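Local structure of polyketide synthase associated protein 5 (Mycobacterium tuberculosis, 1Q9J) at residues Thr248-Arg253 / Ile294-Asp299; Pro261-Val266 / Leu325-Ala330; Thr119-His124 / Gln367-Ile372. The protein probably catalyses transfer of mycocerosic acids from mycocerosic acid synthase to phthiocerol, phthiodiolone and phenolphthiocerol, the last step in making their dimycocerosate esters. One frame throughout, in Å; residues are numbered along the deposited sequence.

Contact 1: Thr248-Arg253 / Ile294-Asp299; sequences TEWQLR and IGPNTD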
loop_
_atom_site.group_PDB
_atom_site.type_symbol
_atom_site.label_atom_id
_atom_site.label_comp_id
_atom_site.label_asym_id
_atom_site.label_seq_id
_atom_site.Cartn_x
_atom_site.Cartn_y
_atom_site.Cartn_z
ATOM N N THR A 248 -5.297 -16.595 -14.012
ATOM C CA THR A 248 -4.557 -15.984 -15.108
ATOM C C THR A 248 -3.055 -16.242 -15.023
ATOM O O THR A 248 -2.412 -16.492 -16.035
ATOM C CB THR A 248 -4.780 -14.464 -15.146
ATOM O OG1 THR A 248 -6.181 -14.185 -15.275
ATOM C CG2 THR A 248 -4.025 -13.850 -16.320
ATOM N N GLU A 249 -2.493 -16.186 -13.821
ATOM C CA GLU A 249 -1.066 -16.417 -13.681
ATOM C C GLU A 249 -0.688 -17.776 -14.227
ATOM O O GLU A 249 0.360 -17.930 -14.847
ATOM C CB GLU A 249 -0.641 -16.317 -12.218
ATOM C CG GLU A 249 -0.388 -14.899 -11.734
ATOM C CD GLU A 249 0.746 -14.215 -12.484
ATOM O OE1 GLU A 249 1.813 -14.846 -12.655
ATOM O OE2 GLU A 249 0.572 -13.045 -12.887
ATOM N N TRP A 250 -1.546 -18.766 -14.008
ATOM C CA TRP A 250 -1.265 -20.116 -14.484
ATOM C C TRP A 250 -1.397 -20.213 -16.007
ATOM O O TRP A 250 -0.549 -20.813 -16.670
ATOM C CB TRP A 250 -2.203 -21.115 -13.808
ATOM C CG TRP A 250 -1.847 -22.539 -14.092
ATOM C CD1 TRP A 250 -0.689 -23.184 -13.752
ATOM C CD2 TRP A 250 -2.658 -23.501 -14.772
ATOM N NE1 TRP A 250 -0.728 -24.489 -14.189
ATOM C CE2 TRP A 250 -1.919 -24.705 -14.830
ATOM C CE3 TRP A 250 -3.924 -23.451 -15.371
ATOM C CZ2 TRP A 250 -2.422 -25.862 -15.419
ATOM C CZ3 TRP A 250 -4.425 -24.598 -15.962
ATOM C CH2 TRP A 250 -3.666 -25.789 -15.996
ATOM N N GLN A 251 -2.462 -19.614 -16.543
ATOM C CA GLN A 251 -2.735 -19.601 -17.981
ATOM C C GLN A 251 -1.619 -18.968 -18.808
ATOM O O GLN A 251 -1.505 -19.229 -20.005
ATOM C CB GLN A 251 -4.036 -18.842 -18.263
ATOM C CG GLN A 251 -5.286 -19.589 -17.869
ATOM C CD GLN A 251 -5.736 -20.560 -18.936
ATOM O OE1 GLN A 251 -6.231 -20.156 -19.986
ATOM N NE2 GLN A 251 -5.556 -21.849 -18.679
ATOM N N LEU A 252 -0.805 -18.132 -18.174
ATOM C CA LEU A 252 0.280 -17.464 -18.878
ATOM C C LEU A 252 1.656 -17.953 -18.459
ATOM O O LEU A 252 2.648 -17.624 -19.099
ATOM C CB LEU A 252 0.183 -15.946 -18.682
ATOM C CG LEU A 252 -1.005 -15.237 -19.345
ATOM C CD1 LEU A 252 -0.987 -13.759 -18.982
ATOM C CD2 LEU A 252 -0.938 -15.414 -20.860
ATOM N N ARG A 253 1.725 -18.742 -17.392
ATOM C CA ARG A 253 3.010 -19.258 -16.926
ATOM C C ARG A 253 3.568 -20.323 -17.863
ATOM O O ARG A 253 4.732 -20.713 -17.755
ATOM C CB ARG A 253 2.869 -19.819 -15.504
ATOM C CG ARG A 253 3.098 -18.764 -14.425
ATOM C CD ARG A 253 2.456 -19.111 -13.087
ATOM N NE ARG A 253 2.400 -17.925 -12.228
ATOM C CZ ARG A 253 3.279 -17.645 -11.271
ATOM N NH1 ARG A 253 4.287 -18.470 -11.023
ATOM N NH2 ARG A 253 3.161 -16.525 -10.579
ATOM N N ILE A 294 -3.559 -24.475 -9.125
ATOM C CA ILE A 294 -4.569 -24.378 -10.171
ATOM C C ILE A 294 -4.363 -25.360 -11.329
ATOM O O ILE A 294 -3.275 -25.465 -11.896
ATOM C CB ILE A 294 -4.624 -22.933 -10.735
ATOM C CG1 ILE A 294 -4.854 -21.936 -9.598
ATOM C CG2 ILE A 294 -5.741 -22.808 -11.755
ATOM C CD1 ILE A 294 -4.863 -20.488 -10.047
ATOM N N GLY A 295 -5.430 -26.079 -11.658
ATOM C CA GLY A 295 -5.392 -27.027 -12.753
ATOM C C GLY A 295 -6.297 -26.498 -13.847
ATOM O O GLY A 295 -6.853 -25.407 -13.709
ATOM N N PRO A 296 -6.473 -27.239 -14.950
ATOM C CA PRO A 296 -7.334 -26.783 -16.045
ATOM C C PRO A 296 -8.821 -26.776 -15.686
ATOM O O PRO A 296 -9.636 -26.187 -16.396
ATOM C CB PRO A 296 -7.002 -27.760 -17.166
ATOM C CG PRO A 296 -6.680 -29.017 -16.424
ATOM C CD PRO A 296 -5.827 -28.521 -15.283
ATOM N N ASN A 297 -9.162 -27.419 -14.573
ATOM C CA ASN A 297 -10.551 -27.490 -14.125
ATOM C C ASN A 297 -10.844 -26.675 -12.871
ATOM O O ASN A 297 -12.011 -26.472 -12.521
ATOM C CB ASN A 297 -10.963 -28.942 -13.874
ATOM C CG ASN A 297 -11.235 -29.699 -15.155
ATOM O OD1 ASN A 297 -11.982 -29.230 -16.018
ATOM N ND2 ASN A 297 -10.641 -30.883 -15.285
ATOM N N THR A 298 -9.796 -26.222 -12.189
ATOM C CA THR A 298 -9.967 -25.436 -10.973
ATOM C C THR A 298 -11.052 -24.383 -11.134
ATOM O O THR A 298 -11.066 -23.631 -12.109
ATOM C CB THR A 298 -8.671 -24.749 -10.577
ATOM O OG1 THR A 298 -7.696 -25.743 -10.243
ATOM C CG2 THR A 298 -8.902 -23.849 -9.375
ATOM N N ASP A 299 -11.962 -24.339 -10.169
ATOM C CA ASP A 299 -13.072 -23.397 -10.208
ATOM C C ASP A 299 -12.828 -22.134 -9.389
ATOM O O ASP A 299 -12.220 -22.172 -8.320
ATOM C CB ASP A 299 -14.349 -24.096 -9.737
ATOM C CG ASP A 299 -15.546 -23.176 -9.727
ATOM O OD1 ASP A 299 -15.907 -22.697 -8.632
ATOM O OD2 ASP A 299 -16.117 -22.929 -10.812
#
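Trp250, near the C-terminal end of helix 237-253, and Ile294, in the loop between strand 285-292 and helix 300-317, bring the two backbones nearest, with 6.9 Å between Trp250 CA and Ile294 CA. The indole does nearly all the touching on the helix side. With its CG anti to the backbone N (chi1 -172°), the ring reaches across to the loop and lies against the backbone of Ile294 and Gly295. Ile294 O sits above the middle of one face, 3.3 Å from Trp250 CE2. Over the same face, nearer the rim of the six-membered ring, Gly295 CA makes a CH-pi contact, 4.2 Å from the ring centroid and 23° off its normal. The benzo end is flanked by Pro296, whose CD is 3.6 Å from Trp250 CH2, while Ile294 CG2 approaches Trp250 CE3 at 4.1 Å. Ile294 itself packs back on Leu246 and Leu247 of the same helix. The loop is shaped by its own bond: Gly295 N donates to Thr298 OG1 at 2.7 Å, almost perfectly straight. The next residue, Asp299, is the N-cap of helix 300-317, its OD1 accepting from the backbone N of Asp302. On the helix, Arg253 NH2 bridges to Glu249 OE1 at 3.0 Å, on the anti side of the carboxylate and 34° out of its plane; Tyr379 OH holds OE2, and Pro340 O takes a second bond from Arg253 NH2. The two segments share no hydrogen bond or salt bridge. What joins them is a carbonyl oxygen over the ring, the CH-pi contact beside it and the packing of Pro296 and Ile294, with one face of the indole set against the Ile294-Gly295 backbone.

Contact 2: Pro261-Val266 / Leu325-Ala330; sequences PYVYPV and LHFGTA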
loop_
_atom_site.group_PDB
_atom_site.type_symbol
_atom_site.label_atom_id
_atom_site.label_comp_id
_atom_site.label_asym_id
_atom_site.label_seq_id
_atom_site.Cartn_x
_atom_site.Cartn_y
_atom_site.Cartn_z
ATOM N N PRO A 261 2.656 -19.731 -5.648
ATOM C CA PRO A 261 2.748 -19.151 -4.303
ATOM C C PRO A 261 2.108 -17.764 -4.261
ATOM O O PRO A 261 2.459 -16.888 -5.049
ATOM C CB PRO A 261 4.254 -19.119 -4.041
ATOM C CG PRO A 261 4.831 -18.980 -5.421
ATOM C CD PRO A 261 3.994 -19.920 -6.234
ATOM N N TYR A 262 1.164 -17.576 -3.346
ATOM C CA TYR A 262 0.466 -16.304 -3.225
ATOM C C TYR A 262 0.708 -15.642 -1.868
ATOM O O TYR A 262 0.866 -16.319 -0.852
ATOM C CB TYR A 262 -1.030 -16.532 -3.462
ATOM C CG TYR A 262 -1.897 -15.297 -3.383
ATOM C CD1 TYR A 262 -1.494 -14.090 -3.947
ATOM C CD2 TYR A 262 -3.152 -15.353 -2.786
ATOM C CE1 TYR A 262 -2.331 -12.969 -3.915
ATOM C CE2 TYR A 262 -3.990 -14.245 -2.753
ATOM C CZ TYR A 262 -3.581 -13.058 -3.314
ATOM O OH TYR A 262 -4.422 -11.963 -3.248
ATOM N N VAL A 263 0.772 -14.315 -1.860
ATOM C CA VAL A 263 0.988 -13.583 -0.618
ATOM C C VAL A 263 0.253 -12.251 -0.648
ATOM O O VAL A 263 0.277 -11.538 -1.650
ATOM C CB VAL A 263 2.483 -13.294 -0.367
ATOM C CG1 VAL A 263 2.641 -12.600 0.977
ATOM C CG2 VAL A 263 3.295 -14.571 -0.407
ATOM N N TYR A 264 -0.421 -11.929 0.448
ATOM C CA TYR A 264 -1.133 -10.662 0.539
ATOM C C TYR A 264 -1.017 -10.115 1.957
ATOM O O TYR A 264 -0.680 -10.848 2.903
ATOM C CB TYR A 264 -2.604 -10.799 0.112
ATOM C CG TYR A 264 -3.380 -11.871 0.832
ATOM C CD1 TYR A 264 -4.487 -11.555 1.610
ATOM C CD2 TYR A 264 -3.002 -13.204 0.741
ATOM C CE1 TYR A 264 -5.196 -12.540 2.282
ATOM C CE2 TYR A 264 -3.705 -14.198 1.406
ATOM C CZ TYR A 264 -4.801 -13.861 2.178
ATOM O OH TYR A 264 -5.483 -14.854 2.849
ATOM N N PRO A 265 -1.294 -8.817 2.121
ATOM C CA PRO A 265 -1.208 -8.154 3.423
ATOM C C PRO A 265 -2.348 -8.437 4.402
ATOM O O PRO A 265 -3.472 -8.709 3.988
ATOM C CB PRO A 265 -1.148 -6.685 3.031
ATOM C CG PRO A 265 -2.087 -6.634 1.852
ATOM C CD PRO A 265 -1.698 -7.866 1.065
ATOM N N VAL A 266 -2.041 -8.395 5.699
ATOM C CA VAL A 266 -3.040 -8.569 6.761
ATOM C C VAL A 266 -2.713 -7.571 7.863
ATOM O O VAL A 266 -1.714 -7.722 8.579
ATOM C CB VAL A 266 -3.057 -9.995 7.390
ATOM C CG1 VAL A 266 -4.057 -10.021 8.552
ATOM C CG2 VAL A 266 -3.462 -11.036 6.358
ATOM N N LEU A 325 6.765 -12.684 9.521
ATOM C CA LEU A 325 6.513 -12.254 8.157
ATOM C C LEU A 325 5.728 -10.947 8.039
ATOM O O LEU A 325 4.653 -10.795 8.616
ATOM C CB LEU A 325 5.777 -13.358 7.385
ATOM C CG LEU A 325 6.445 -13.931 6.122
ATOM C CD1 LEU A 325 5.463 -14.867 5.409
ATOM C CD2 LEU A 325 6.859 -12.791 5.170
ATOM N N HIS A 326 6.270 -9.996 7.284
ATOM C CA HIS A 326 5.585 -8.724 7.059
ATOM C C HIS A 326 5.397 -8.571 5.556
ATOM O O HIS A 326 6.082 -9.219 4.767
ATOM C CB HIS A 326 6.399 -7.544 7.614
ATOM C CG HIS A 326 7.784 -7.437 7.053
ATOM N ND1 HIS A 326 8.770 -8.360 7.328
ATOM C CD2 HIS A 326 8.345 -6.522 6.229
ATOM C CE1 HIS A 326 9.879 -8.017 6.696
ATOM N NE2 HIS A 326 9.648 -6.906 6.020
ATOM N N PHE A 327 4.482 -7.704 5.153
ATOM C CA PHE A 327 4.248 -7.534 3.731
ATOM C C PHE A 327 5.354 -6.745 3.036
ATOM O O PHE A 327 5.377 -6.653 1.812
ATOM C CB PHE A 327 2.884 -6.882 3.494
ATOM C CG PHE A 327 2.371 -7.034 2.079
ATOM C CD1 PHE A 327 2.414 -8.269 1.425
ATOM C CD2 PHE A 327 1.801 -5.952 1.418
ATOM C CE1 PHE A 327 1.891 -8.421 0.130
ATOM C CE2 PHE A 327 1.276 -6.100 0.126
ATOM C CZ PHE A 327 1.321 -7.340 -0.517
ATOM N N GLY A 328 6.278 -6.178 3.801
ATOM C CA GLY A 328 7.356 -5.456 3.158
ATOM C C GLY A 328 8.146 -6.394 2.249
ATOM O O GLY A 328 8.729 -5.966 1.248
ATOM N N THR A 329 8.163 -7.680 2.595
ATOM C CA THR A 329 8.893 -8.685 1.820
ATOM C C THR A 329 8.547 -8.649 0.329
ATOM O O THR A 329 9.297 -9.151 -0.511
ATOM C CB THR A 329 8.616 -10.121 2.349
ATOM O OG1 THR A 329 7.239 -10.469 2.134
ATOM C CG2 THR A 329 8.927 -10.214 3.833
ATOM N N ALA A 330 7.404 -8.052 0.010
ATOM C CA ALA A 330 6.954 -7.939 -1.368
ATOM C C ALA A 330 8.014 -7.291 -2.246
ATOM O O ALA A 330 8.182 -7.679 -3.394
ATOM C CB ALA A 330 5.669 -7.128 -1.428
#
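Phe327 and Pro265 lie side by side, pointing the same way, and the proline ring covers one face of the phenyl. Pro265 CD stands 3.6 Å from the ring centroid, 19° off the normal, in a CH-pi contact, and Pro265 CB rests 3.4 Å from Phe327 CD2. The opposite face of the phenyl is met by Ala330 CB, three residues on in the same 3-10 segment, which leaves the ring sandwiched between strand 260-267 and its own turn. With CG anti to the backbone N (chi1 -163°), the ring is placed against Pro265. Its CE1 corner reaches back along the strand: Tyr264 CA lies 3.8 Å from Phe327 CE1, and Val263 CG1 is 4.3 Å from the same atom. Phe343 and Thr345 of the adjoining strand 342-345 also touch Phe327. Thr329 steadies the turn, its OG1 donating to His326 O at 3.1 Å, nearly along the C=O axis. The side chains of His124, probably the catalytic base, and of Asp128, which probably has a structural role in organising the active site, are each about 7 Å from that of Phe327. The CD hydrogens, next to the proline nitrogen, are probably slightly polarised and so suited to an aromatic face. The segments share no hydrogen bond; the contact is apolar packing with a CH-pi component.

Contact 3: Thr119-His124 / Gln367-Ile372; sequences TLYLHH and QFYCSI
Tyr121 and Tyr369 meet edge to face, their ring centroids 5.4 Å apart and their planes turned 72° against each other. Followed outward, Tyr121 starts with a CB directed toward the 367-372 segment. Its CG lies anti to the carbonyl carbon and beside the backbone N (chi1 -65°), which carries the ring across strand 23-31 toward Tyr369. CE2 is the one ring carbon within 4.2 Å of the other segment. It stands above one face of the Tyr369 ring, displaced toward the rim, 3.7 Å from Tyr369 CE1 and 3.8 Å from Tyr369 CZ, with Tyr369 CD1 and OH a little farther off. Tyr369 CE1 and CZ in turn lie at the edge of the Tyr121 ring, close to its plane. At the tip, Tyr121 OH lies 3.7 Å from Tyr369 OH, too far for a hydrogen bond, so the two phenols are neighbours without being bonded to each other. The pairing is therefore one of C-H edge against pi face. The strand ends at His123, first of the His-His pair of the HHxxxDG acyltransferase motif; His124, the second, is probably the proton acceptor, and its ring stacks on Phe17. Ser25 touches both tyrosines from strand 23-31, which runs between strands 117-123 and 360-368 in the sheet. Strand 105-110 flanks Tyr121 on its other side, pairing with it through His106 and touching it through Gln108. Leu120 and Leu122, alternating with Tyr121, pack against helix 129-148, while strand 360-368, reached late in the chain, forms the edge of this sheet.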
loop_
_atom_site.group_PDB
_atom_site.type_symbol
_atom_site.label_atom_id
_atom_site.label_comp_id
_atom_site.label_asym_id
_atom_site.label_seq_id
_atom_site.Cartn_x
_atom_site.Cartn_y
_atom_site.Cartn_z
ATOM N N THR A 119 -0.285 15.686 -4.663
ATOM C CA THR A 119 0.485 14.453 -4.576
ATOM C C THR A 119 1.336 14.445 -3.328
ATOM O O THR A 119 2.142 15.350 -3.117
ATOM C CB THR A 119 1.407 14.279 -5.781
ATOM O OG1 THR A 119 0.649 14.452 -6.978
ATOM C CG2 THR A 119 2.034 12.889 -5.779
ATOM N N LEU A 120 1.149 13.413 -2.511
ATOM C CA LEU A 120 1.906 13.267 -1.282
ATOM C C LEU A 120 2.907 12.139 -1.435
ATOM O O LEU A 120 2.570 11.052 -1.901
ATOM C CB LEU A 120 0.986 12.955 -0.111
ATOM C CG LEU A 120 1.688 13.048 1.246
ATOM C CD1 LEU A 120 1.549 14.469 1.776
ATOM C CD2 LEU A 120 1.057 12.063 2.226
ATOM N N TYR A 121 4.150 12.416 -1.066
ATOM C CA TYR A 121 5.207 11.417 -1.136
ATOM C C TYR A 121 5.596 11.093 0.288
ATOM O O TYR A 121 5.874 11.982 1.101
ATOM C CB TYR A 121 6.422 11.932 -1.892
ATOM C CG TYR A 121 6.152 12.200 -3.343
ATOM C CD1 TYR A 121 5.584 13.401 -3.746
ATOM C CD2 TYR A 121 6.469 11.248 -4.320
ATOM C CE1 TYR A 121 5.342 13.647 -5.088
ATOM C CE2 TYR A 121 6.230 11.483 -5.667
ATOM C CZ TYR A 121 5.664 12.688 -6.046
ATOM O OH TYR A 121 5.397 12.922 -7.381
ATOM N N LEU A 122 5.627 9.802 0.578
ATOM C CA LEU A 122 5.907 9.344 1.915
ATOM C C LEU A 122 6.815 8.139 1.905
ATOM O O LEU A 122 6.539 7.149 1.241
ATOM C CB LEU A 122 4.586 8.983 2.564
ATOM C CG LEU A 122 4.567 8.725 4.061
ATOM C CD1 LEU A 122 5.082 9.936 4.825
ATOM C CD2 LEU A 122 3.129 8.407 4.431
ATOM N N HIS A 123 7.917 8.218 2.628
ATOM C CA HIS A 123 8.799 7.080 2.677
ATOM C C HIS A 123 8.068 5.943 3.394
ATOM O O HIS A 123 7.500 6.131 4.479
ATOM C CB HIS A 123 10.081 7.442 3.398
ATOM C CG HIS A 123 11.162 6.435 3.200
ATOM N ND1 HIS A 123 12.130 6.575 2.231
ATOM C CD2 HIS A 123 11.357 5.218 3.766
ATOM C CE1 HIS A 123 12.876 5.482 2.198
ATOM N NE2 HIS A 123 12.423 4.647 3.117
ATOM N N HIS A 124 8.088 4.762 2.784
ATOM C CA HIS A 124 7.384 3.597 3.330
ATOM C C HIS A 124 7.824 3.108 4.722
ATOM O O HIS A 124 7.115 2.343 5.373
ATOM C CB HIS A 124 7.461 2.438 2.328
ATOM C CG HIS A 124 6.294 1.495 2.385
ATOM N ND1 HIS A 124 5.928 0.824 3.532
ATOM C CD2 HIS A 124 5.461 1.051 1.411
ATOM C CE1 HIS A 124 4.928 0.006 3.262
ATOM N NE2 HIS A 124 4.626 0.124 1.981
ATOM N N GLN A 367 1.139 5.173 -6.507
ATOM C CA GLN A 367 2.304 4.653 -7.194
ATOM C C GLN A 367 3.494 4.641 -6.260
ATOM O O GLN A 367 3.546 5.399 -5.297
ATOM C CB GLN A 367 2.616 5.517 -8.416
ATOM C CG GLN A 367 3.820 5.062 -9.219
ATOM C CD GLN A 367 4.030 5.899 -10.476
ATOM O OE1 GLN A 367 4.828 5.541 -11.344
ATOM N NE2 GLN A 367 3.314 7.022 -10.572
ATOM N N PHE A 368 4.443 3.766 -6.552
ATOM C CA PHE A 368 5.644 3.654 -5.749
ATOM C C PHE A 368 6.813 4.317 -6.470
ATOM O O PHE A 368 6.752 4.569 -7.677
ATOM C CB PHE A 368 5.981 2.186 -5.503
ATOM C CG PHE A 368 4.909 1.430 -4.768
ATOM C CD1 PHE A 368 4.398 0.246 -5.290
ATOM C CD2 PHE A 368 4.413 1.893 -3.550
ATOM C CE1 PHE A 368 3.414 -0.461 -4.615
ATOM C CE2 PHE A 368 3.426 1.186 -2.869
ATOM C CZ PHE A 368 2.927 0.008 -3.405
ATOM N N TYR A 369 7.875 4.600 -5.723
ATOM C CA TYR A 369 9.077 5.194 -6.295
ATOM C C TYR A 369 10.318 4.561 -5.714
ATOM O O TYR A 369 11.251 5.267 -5.372
ATOM C CB TYR A 369 9.141 6.694 -6.033
ATOM C CG TYR A 369 8.265 7.513 -6.942
ATOM C CD1 TYR A 369 6.878 7.520 -6.788
ATOM C CD2 TYR A 369 8.823 8.305 -7.951
ATOM C CE1 TYR A 369 6.068 8.300 -7.614
ATOM C CE2 TYR A 369 8.023 9.087 -8.781
ATOM C CZ TYR A 369 6.648 9.079 -8.605
ATOM O OH TYR A 369 5.843 9.852 -9.400
ATOM N N CYS A 370 10.337 3.241 -5.578
ATOM C CA CYS A 370 11.528 2.605 -5.050
ATOM C C CYS A 370 12.694 2.824 -6.021
ATOM O O CYS A 370 12.493 3.230 -7.172
ATOM C CB CYS A 370 11.273 1.120 -4.824
ATOM S SG CYS A 370 10.438 0.298 -6.175
ATOM N N SER A 371 13.916 2.575 -5.559
ATOM C CA SER A 371 15.078 2.770 -6.416
ATOM C C SER A 371 15.119 1.721 -7.529
ATOM O O SER A 371 14.729 0.576 -7.323
ATOM C CB SER A 371 16.375 2.735 -5.586
ATOM O OG SER A 371 16.587 1.466 -4.991
ATOM N N ILE A 372 15.578 2.132 -8.712
ATOM C CA ILE A 372 15.685 1.257 -9.886
ATOM C C ILE A 372 16.144 -0.146 -9.491
ATOM O O ILE A 372 16.801 -0.327 -8.466
ATOM C CB ILE A 372 16.694 1.853 -10.939
ATOM C CG1 ILE A 372 16.011 2.939 -11.779
ATOM C CG2 ILE A 372 17.250 0.759 -11.847
ATOM C CD1 ILE A 372 14.973 2.415 -12.774
#

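How the contacts relate
From the N terminus, the chain first lays down 119-124, whose partner 367-372 comes only 243 residues later. Contact 3 therefore closes the longest loop, and contacts 1 and 2 are both nested within it. Inside, 248-253 at the end of helix 237-253 is followed closely by 261-266 on strand 260-267; then 294-299 returns to the helix and 325-330 to the strand, so contacts 1 and 2 cross. Those two tie a helix end and a strand of the six-stranded sheet to the loop before helix 300-317 and the loop after helix 319-322. Contact 3 spans strand 23-31, linking strand 117-123 to the residue just after strand 360-368 in the five-stranded sheet.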